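Local atomic coordinates of epimerase domain-containing protein (Bacillus cereus HuA2-4, PDB entry 6ZLK), a protein that interconverts UDP-glucuronic acid and UDP-galacturonic acid by NAD-dependent epimerisation at C4 of the sugar. Residues Glu111-Lys114 with His115-Leu118. Residues are numbered along the deposited sequence; the frame is centred on the assembly and turned at random.
Sequences EACK and HIKL
Cys113 and Leu118 meet where helix 96-113 gives way to the loop before strand 120-126, with SG of Cys113 lying 3.6 Å from CD1 of Leu118. The sulfur turns beside its own backbone N (chi1 -72°), which directs it to the leucine methyl; CD1 of Ile116 approaches the same SG more loosely, at 4.3 Å.

A type I beta turn carries the chain from Cys113 round to Ile116, and Leu118 follows two residues later. Its closing bond, Ile116 N to Cys113 O, is weak at 3.5 Å, as is the one from His115 N to Ala112 O at 3.4 Å. A water also serves the turn: it donates to Cys113 O at 2.8 Å and accepts from Leu118 N at 3.3 Å, bridging Cys113 to the outgoing chain. Cys113 O thus takes its shorter bond from the water and only a weak one from the amide.

On the exposed flank, CB of Lys114 sits 4.3 Å from the centroid of the His115 ring, almost directly above its centre, in a CH-pi contact, whereas the lysine's ammonium end makes a cation-pi contact with Phe167. Outside the small apolar cluster, Leu72 of helix 68-72 packs on Cys113 and Ile116, while Ile75 and Pro170 touch Leu118. In this NAD-binding Rossmann-type domain, the exit from the helix therefore probably owes its shape as much to the water bridge and the Cys113-Leu118 packing as to backbone bonds.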
loop_
_atom_site.group_PDB
_atom_site.type_symbol
_atom_site.label_atom_id
_atom_site.label_comp_id
_atom_site.label_asym_id
_atom_site.label_seq_id
_atom_site.Cartn_x
_atom_site.Cartn_y
_atom_site.Cartn_z
ATOM N N GLU A 111 -3.399 -10.203 -12.046
ATOM C CA GLU A 111 -3.728 -9.925 -13.476
ATOM C C GLU A 111 -3.801 -11.258 -14.226
ATOM O O GLU A 111 -4.693 -11.450 -15.059
ATOM C CB GLU A 111 -2.672 -9.012 -14.089
ATOM C CG GLU A 111 -2.830 -7.537 -13.752
ATOM C CD GLU A 111 -3.876 -6.805 -14.583
ATOM O OE1 GLU A 111 -4.132 -7.254 -15.703
ATOM O OE2 GLU A 111 -4.401 -5.790 -14.104
ATOM N N ALA A 112 -2.862 -12.160 -13.978
ATOM C CA ALA A 112 -2.778 -13.427 -14.728
ATOM C C ALA A 112 -3.979 -14.289 -14.363
ATOM O O ALA A 112 -4.465 -15.060 -15.190
ATOM C CB ALA A 112 -1.466 -14.106 -14.430
ATOM N N CYS A 113 -4.517 -14.113 -13.157
ATOM C CA CYS A 113 -5.642 -14.934 -12.659
ATOM C C CYS A 113 -6.994 -14.462 -13.221
ATOM O O CYS A 113 -7.983 -15.228 -13.110
ATOM C CB CYS A 113 -5.642 -14.986 -11.143
ATOM S SG CYS A 113 -4.277 -16.016 -10.539
ATOM N N LYS A 114 -7.058 -13.289 -13.835
ATOM C CA LYS A 114 -8.274 -12.838 -14.582
ATOM C C LYS A 114 -8.614 -13.848 -15.698
ATOM O O LYS A 114 -9.817 -13.993 -15.999
ATOM C CB LYS A 114 -8.049 -11.476 -15.235
ATOM C CG LYS A 114 -7.864 -10.316 -14.278
ATOM C CD LYS A 114 -7.497 -8.978 -14.940
ATOM C CE LYS A 114 -8.568 -8.435 -15.858
ATOM N NZ LYS A 114 -8.020 -7.391 -16.761
ATOM N N HIS A 115 -7.608 -14.480 -16.315
ATOM C CA HIS A 115 -7.723 -15.299 -17.560
ATOM C C HIS A 115 -7.879 -16.789 -17.241
ATOM O O HIS A 115 -7.690 -17.600 -18.173
ATOM C CB HIS A 115 -6.495 -15.096 -18.474
ATOM C CG HIS A 115 -6.254 -13.659 -18.762
ATOM N ND1 HIS A 115 -5.182 -12.972 -18.222
ATOM C CD2 HIS A 115 -7.004 -12.751 -19.432
ATOM C CE1 HIS A 115 -5.254 -11.710 -18.582
ATOM N NE2 HIS A 115 -6.363 -11.545 -19.329
ATOM N N ILE A 116 -8.177 -17.154 -15.995
ATOM C CA ILE A 116 -8.392 -18.573 -15.609
ATOM C C ILE A 116 -9.569 -18.629 -14.648
ATOM O O ILE A 116 -10.108 -17.555 -14.346
ATOM C CB ILE A 116 -7.109 -19.179 -15.037
ATOM C CG1 ILE A 116 -6.702 -18.551 -13.707
ATOM C CG2 ILE A 116 -5.982 -19.084 -16.053
ATOM C CD1 ILE A 116 -5.644 -19.334 -12.992
ATOM N N LYS A 117 -9.992 -19.814 -14.225
ATOM C CA LYS A 117 -11.133 -19.875 -13.269
ATOM C C LYS A 117 -10.656 -20.593 -12.013
ATOM O O LYS A 117 -11.022 -21.735 -11.812
ATOM C CB LYS A 117 -12.343 -20.544 -13.921
ATOM C CG LYS A 117 -12.976 -19.707 -15.026
ATOM C CD LYS A 117 -14.301 -20.235 -15.541
ATOM C CE LYS A 117 -15.173 -19.134 -16.113
ATOM N NZ LYS A 117 -16.284 -19.675 -16.935
ATOM N N LEU A 118 -9.885 -19.909 -11.176
ATOM C CA LEU A 118 -9.359 -20.537 -9.959
ATOM C C LEU A 118 -10.513 -20.936 -9.064
ATOM O O LEU A 118 -11.565 -20.202 -9.016
ATOM C CB LEU A 118 -8.494 -19.580 -9.118
ATOM C CG LEU A 118 -7.124 -19.251 -9.634
ATOM C CD1 LEU A 118 -6.512 -18.172 -8.745
ATOM C CD2 LEU A 118 -6.269 -20.513 -9.700
HETATM O O HOH W 1 -9.404 -16.648 -11.172
#